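Local atomic coordinates of ATP-dependent DNA helicase uvsW (Enterobacteria phage T4, PDB entry 2OCA), a protein that couples ATP hydrolysis to 3'-5' translocation and DNA unwinding, driving Holliday-junction branch migration in recombination-dependent repair and reorganising stalled replication forks during phage T4 replication. Residues N349-F354 against I412-L417; I455-V460 against Y476-G481. The protein carries 1 engineered substitution. All blocks are in the same frame, centred on the assembly; numbering follows the deposited sequence.

Contact 1 of 2, residues N349-F354 against I412-L417; sequences NAFVMF and ISVKNL
Phe-351 and Leu-417 form the apolar half of this contact, Asn-349 and Asn-416 the polar half. In the parallel sheet of the C-terminal helicase domain it joins strand 349-354 to the loop between helix 405-410 and the neighbouring strand 417-422. The Phe-351 side chain crosses that of Leu-417 at about a right angle. Phe-351 CB already sits 4.1 Å from both Leu-417 CD1 and Leu-417 CD2. Beyond Phe-351 CG, Leu-417 CD2 hangs over one ring face as a CH-pi contact, 3.9 Å from the Phe-351 centroid. Along one flank, Phe-351 CD1 and CE1 pack on Leu-417 CD1; at the far end Phe-351 CZ meets Val-414 CG2 obliquely at 4.1 Å. Leu-417 starts out pointing away from the strand, but with CG anti to its backbone N (chi1 -155°) the branch swings back and delivers both methyls to the ring. Asn-349 ND2 donates to the backbone Asn-416 O at 3.0 Å. The bond is fairly straight and close to the amide plane of Asn-349, yet reaches the oxygen from above the carbonyl plane. ND2 also donates to Gly-396 O, while OD1 accepts from Ile-399 N; Asn-416 turns its own amide to Leu-392 O. The buried amide thus ties Asn-349 to the backbone at Asn-416, Gly-396 and Ile-399, while the Phe-351 ring packs on Leu-417 and Val-414.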
loop_
_atom_site.group_PDB
_atom_site.type_symbol
_atom_site.label_atom_id
_atom_site.label_comp_id
_atom_site.label_asym_id
_atom_site.label_seq_id
_atom_site.Cartn_x
_atom_site.Cartn_y
_atom_site.Cartn_z
ATOM N N ASN A 349 20.415 8.050 -2.580
ATOM C CA ASN A 349 21.683 7.556 -2.067
ATOM C C ASN A 349 21.584 6.154 -1.481
ATOM O O ASN A 349 20.656 5.842 -0.734
ATOM C CB ASN A 349 22.220 8.527 -1.015
ATOM C CG ASN A 349 22.203 9.967 -1.493
ATOM O OD1 ASN A 349 22.702 10.282 -2.577
ATOM N ND2 ASN A 349 21.626 10.850 -0.682
ATOM N N ALA A 350 22.562 5.319 -1.821
ATOM C CA ALA A 350 22.611 3.939 -1.352
ATOM C C ALA A 350 23.922 3.598 -0.650
ATOM O O ALA A 350 24.982 4.112 -0.989
ATOM C CB ALA A 350 22.385 2.983 -2.526
ATOM N N PHE A 351 23.822 2.708 0.328
ATOM C CA PHE A 351 24.949 2.225 1.119
ATOM C C PHE A 351 25.084 0.730 0.834
ATOM O O PHE A 351 24.154 -0.034 1.086
ATOM C CB PHE A 351 24.633 2.391 2.602
ATOM C CG PHE A 351 25.528 3.344 3.328
ATOM C CD1 PHE A 351 25.815 4.598 2.801
ATOM C CD2 PHE A 351 26.023 3.015 4.590
ATOM C CE1 PHE A 351 26.581 5.519 3.528
ATOM C CE2 PHE A 351 26.787 3.918 5.323
ATOM C CZ PHE A 351 27.067 5.176 4.792
ATOM N N VAL A 352 26.216 0.304 0.293
ATOM C CA VAL A 352 26.402 -1.119 0.050
ATOM C C VAL A 352 27.300 -1.657 1.159
ATOM O O VAL A 352 28.482 -1.336 1.231
ATOM C CB VAL A 352 27.041 -1.386 -1.316
ATOM C CG1 VAL A 352 27.294 -2.877 -1.485
ATOM C CG2 VAL A 352 26.124 -0.887 -2.409
ATOM N N MET A 353 26.724 -2.468 2.035
ATOM C CA MET A 353 27.469 -3.027 3.147
ATOM C C MET A 353 28.197 -4.296 2.779
ATOM O O MET A 353 27.623 -5.206 2.190
ATOM C CB MET A 353 26.537 -3.333 4.321
ATOM C CG MET A 353 25.704 -2.163 4.793
ATOM S SD MET A 353 26.708 -0.784 5.341
ATOM C CE MET A 353 26.933 0.112 3.773
ATOM N N PHE A 354 29.470 -4.352 3.139
ATOM C CA PHE A 354 30.271 -5.536 2.888
ATOM C C PHE A 354 31.127 -5.806 4.120
ATOM O O PHE A 354 31.319 -4.930 4.967
ATOM C CB PHE A 354 31.169 -5.352 1.666
ATOM C CG PHE A 354 32.263 -4.362 1.867
ATOM C CD1 PHE A 354 32.153 -3.076 1.356
ATOM C CD2 PHE A 354 33.406 -4.708 2.587
ATOM C CE1 PHE A 354 33.167 -2.144 1.554
ATOM C CE2 PHE A 354 34.426 -3.785 2.793
ATOM C CZ PHE A 354 34.309 -2.499 2.276
ATOM N N ILE A 412 29.278 8.163 12.899
ATOM C CA ILE A 412 27.933 8.351 12.357
ATOM C C ILE A 412 27.535 9.790 12.000
ATOM O O ILE A 412 28.196 10.760 12.393
ATOM C CB ILE A 412 26.863 7.765 13.335
ATOM C CG1 ILE A 412 26.479 8.791 14.409
ATOM C CG2 ILE A 412 27.410 6.510 14.008
ATOM C CD1 ILE A 412 25.260 9.622 14.051
ATOM N N SER A 413 26.440 9.892 11.247
ATOM C CA SER A 413 25.857 11.158 10.790
ATOM C C SER A 413 24.843 10.789 9.710
ATOM O O SER A 413 23.636 10.980 9.882
ATOM C CB SER A 413 26.928 12.102 10.207
ATOM O OG SER A 413 27.464 11.625 8.981
ATOM N N VAL A 414 25.364 10.240 8.611
ATOM C CA VAL A 414 24.591 9.786 7.456
ATOM C C VAL A 414 23.169 10.323 7.408
ATOM O O VAL A 414 22.243 9.714 7.959
ATOM C CB VAL A 414 24.523 8.252 7.427
ATOM C CG1 VAL A 414 24.088 7.789 6.055
ATOM C CG2 VAL A 414 25.871 7.664 7.804
ATOM N N LYS A 415 22.991 11.453 6.732
ATOM C CA LYS A 415 21.678 12.060 6.639
ATOM C C LYS A 415 20.801 11.503 5.517
ATOM O O LYS A 415 19.938 10.657 5.764
ATOM C CB LYS A 415 21.819 13.580 6.502
ATOM N N ASN A 416 21.029 11.970 4.291
ATOM C CA ASN A 416 20.234 11.547 3.138
ATOM C C ASN A 416 20.266 10.073 2.750
ATOM O O ASN A 416 20.062 9.748 1.580
ATOM C CB ASN A 416 20.622 12.359 1.906
ATOM C CG ASN A 416 20.064 13.756 1.935
ATOM O OD1 ASN A 416 18.874 13.955 2.186
ATOM N ND2 ASN A 416 20.916 14.739 1.660
ATOM N N LEU A 417 20.493 9.177 3.704
ATOM C CA LEU A 417 20.551 7.761 3.366
ATOM C C LEU A 417 19.191 7.139 3.051
ATOM O O LEU A 417 18.372 6.930 3.944
ATOM C CB LEU A 417 21.231 6.977 4.486
ATOM C CG LEU A 417 21.864 5.681 3.978
ATOM C CD1 LEU A 417 22.766 5.991 2.788
ATOM C CD2 LEU A 417 22.646 5.011 5.093
#

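Contact 2 of 2, residues I455-V460 against Y476-G481; sequences IDDAGV and YLLKHG. Unlike the reference sequence in segment 455-460: Asp-457 (reference Ser).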
loop_
_atom_site.group_PDB
_atom_site.type_symbol
_atom_site.label_atom_id
_atom_site.label_comp_id
_atom_site.label_asym_id
_atom_site.label_seq_id
_atom_site.Cartn_x
_atom_site.Cartn_y
_atom_site.Cartn_z
ATOM N N ILE A 455 18.855 -12.562 0.357
ATOM C CA ILE A 455 18.859 -13.945 0.775
ATOM C C ILE A 455 19.289 -14.726 -0.443
ATOM O O ILE A 455 18.678 -14.617 -1.501
ATOM C CB ILE A 455 17.465 -14.404 1.190
ATOM C CG1 ILE A 455 16.950 -13.522 2.327
ATOM C CG2 ILE A 455 17.505 -15.862 1.618
ATOM C CD1 ILE A 455 15.553 -13.888 2.798
ATOM N N ASP A 456 20.354 -15.498 -0.304
ATOM C CA ASP A 456 20.848 -16.292 -1.418
ATOM C C ASP A 456 20.139 -17.631 -1.401
ATOM O O ASP A 456 20.454 -18.496 -0.586
ATOM C CB ASP A 456 22.363 -16.463 -1.298
ATOM C CG ASP A 456 23.104 -15.142 -1.472
ATOM O OD1 ASP A 456 23.167 -14.643 -2.612
ATOM O OD2 ASP A 456 23.605 -14.589 -0.471
ATOM N N ASP A 457 19.168 -17.782 -2.301
ATOM C CA ASP A 457 18.372 -19.003 -2.399
ATOM C C ASP A 457 18.986 -20.023 -3.340
ATOM O O ASP A 457 18.793 -19.950 -4.554
ATOM C CB ASP A 457 16.957 -18.677 -2.884
ATOM C CG ASP A 457 16.067 -19.906 -2.970
ATOM O OD1 ASP A 457 16.596 -21.039 -2.882
ATOM O OD2 ASP A 457 14.836 -19.739 -3.137
ATOM N N ALA A 458 19.723 -20.970 -2.774
ATOM C CA ALA A 458 20.348 -22.022 -3.551
ATOM C C ALA A 458 19.801 -23.350 -3.037
ATOM O O ALA A 458 20.522 -24.348 -2.955
ATOM C CB ALA A 458 21.861 -21.968 -3.391
ATOM N N GLY A 459 18.517 -23.349 -2.686
ATOM C CA GLY A 459 17.887 -24.554 -2.176
ATOM C C GLY A 459 17.705 -25.590 -3.268
ATOM O O GLY A 459 17.567 -25.233 -4.431
ATOM N N VAL A 460 17.695 -26.867 -2.901
ATOM C CA VAL A 460 17.544 -27.940 -3.879
ATOM C C VAL A 460 16.100 -28.398 -4.042
ATOM O O VAL A 460 15.461 -28.831 -3.078
ATOM C CB VAL A 460 18.399 -29.173 -3.492
ATOM C CG1 VAL A 460 18.283 -30.244 -4.564
ATOM C CG2 VAL A 460 19.853 -28.770 -3.308
ATOM N N TYR A 476 22.885 -22.807 3.665
ATOM C CA TYR A 476 22.834 -22.019 4.895
ATOM C C TYR A 476 22.267 -20.608 4.787
ATOM O O TYR A 476 21.464 -20.191 5.630
ATOM C CB TYR A 476 24.220 -21.968 5.535
ATOM C CG TYR A 476 24.620 -23.283 6.136
ATOM C CD1 TYR A 476 24.126 -23.677 7.373
ATOM C CD2 TYR A 476 25.448 -24.165 5.445
ATOM C CE1 TYR A 476 24.438 -24.913 7.910
ATOM C CE2 TYR A 476 25.767 -25.405 5.976
ATOM C CZ TYR A 476 25.256 -25.770 7.213
ATOM O OH TYR A 476 25.578 -26.989 7.763
ATOM N N LEU A 477 22.673 -19.875 3.757
ATOM C CA LEU A 477 22.199 -18.515 3.598
ATOM C C LEU A 477 20.691 -18.442 3.434
ATOM O O LEU A 477 20.082 -17.412 3.737
ATOM C CB LEU A 477 22.910 -17.839 2.422
ATOM C CG LEU A 477 24.439 -17.776 2.584
ATOM C CD1 LEU A 477 25.058 -16.927 1.499
ATOM C CD2 LEU A 477 24.772 -17.209 3.940
ATOM N N LEU A 478 20.077 -19.530 2.972
ATOM C CA LEU A 478 18.632 -19.536 2.811
ATOM C C LEU A 478 17.974 -19.762 4.170
ATOM O O LEU A 478 17.005 -19.073 4.509
ATOM C CB LEU A 478 18.200 -20.612 1.809
ATOM C CG LEU A 478 16.704 -20.739 1.467
ATOM C CD1 LEU A 478 16.151 -19.456 0.863
ATOM C CD2 LEU A 478 16.532 -21.890 0.498
ATOM N N LYS A 479 18.500 -20.715 4.948
ATOM C CA LYS A 479 17.962 -20.995 6.291
ATOM C C LYS A 479 17.975 -19.717 7.108
ATOM O O LYS A 479 16.993 -19.363 7.744
ATOM C CB LYS A 479 18.797 -22.039 7.033
ATOM C CG LYS A 479 18.529 -23.474 6.615
ATOM C CD LYS A 479 18.821 -24.476 7.745
ATOM C CE LYS A 479 20.309 -24.673 8.003
ATOM N NZ LYS A 479 20.961 -25.262 6.807
ATOM N N HIS A 480 19.108 -19.030 7.065
ATOM C CA HIS A 480 19.293 -17.778 7.775
ATOM C C HIS A 480 18.287 -16.717 7.327
ATOM O O HIS A 480 17.659 -16.057 8.159
ATOM C CB HIS A 480 20.726 -17.277 7.561
ATOM C CG HIS A 480 21.764 -18.108 8.254
ATOM N ND1 HIS A 480 23.117 -17.964 8.018
ATOM C CD2 HIS A 480 21.650 -19.089 9.182
ATOM C CE1 HIS A 480 23.785 -18.820 8.769
ATOM N NE2 HIS A 480 22.918 -19.514 9.484
ATOM N N GLY A 481 18.140 -16.553 6.015
ATOM C CA GLY A 481 17.196 -15.575 5.500
ATOM C C GLY A 481 15.794 -15.880 5.996
ATOM O O GLY A 481 15.021 -14.982 6.326
#
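Both Leu-478 methyls lie over one face of the Asp-457 carboxylate, CD1 above CG and CD2 near OD1, with Leu-478 CD2 3.5 Å from Asp-457 OD1. Leu-477 CD1 instead meets the Asp-456 carboxylate obliquely, 3.4 Å from Asp-456 OD2, neither over a face nor at an edge. Within the helix, Tyr-476 O lies over one face of the His-480 ring, offset toward the rim. Asp-457 OD1 accepts from Gly-459 N at 3.0 Å, nearly along the C-O axis, making an Asx turn at the strand end; residue 457 is Asp here where the reference sequence has Ser. Its OD2 bonds to Tyr-471 OH, and Asp-456 OD1 is claimed by Tyr-306 OH and a salt bridge to Arg-332. With CG1 of Ile-455 beside the backbone N (chi1 -58°), its CG1-CD1 arm reaches the helix backbone, Ile-455 CD1 3.6 Å from Gly-481 CA. No hydrogen bond links the two segments directly, but Asn-475, just before the helix, bonds to Asp-456 O and Ala-458 N. Segment 476-481 crosses strand 455-457 at -130°, the axes of these short segments approaching to 6.5 Å, with helix 319-327 covering Leu-477 and Asp-456, and strand 298-305 lying beside Ile-455 in the sheet.

In the fold
From the N terminus, both contacts come late, in the C-terminal helicase domain, a RecA-like fold with a parallel sheet flanked by helices. Contact 1 closes first: the chain leaves strand 349-354, makes strands 374-377 and 400-404 with their helices, and returns at 412-417 to enter strand 417-422, the sheet neighbour of 349-354. Contact 2 opens only afterwards, where strand 450-457 ends; it closes a 15-residue excursion without helix or strand, bringing helix 476-490 back onto the sheet. The two loops lie in series, neither nesting nor crossing. Their centres are about 26 Å apart, yet they share one sheet, strand 417-422 standing between 349-354 and 450-457.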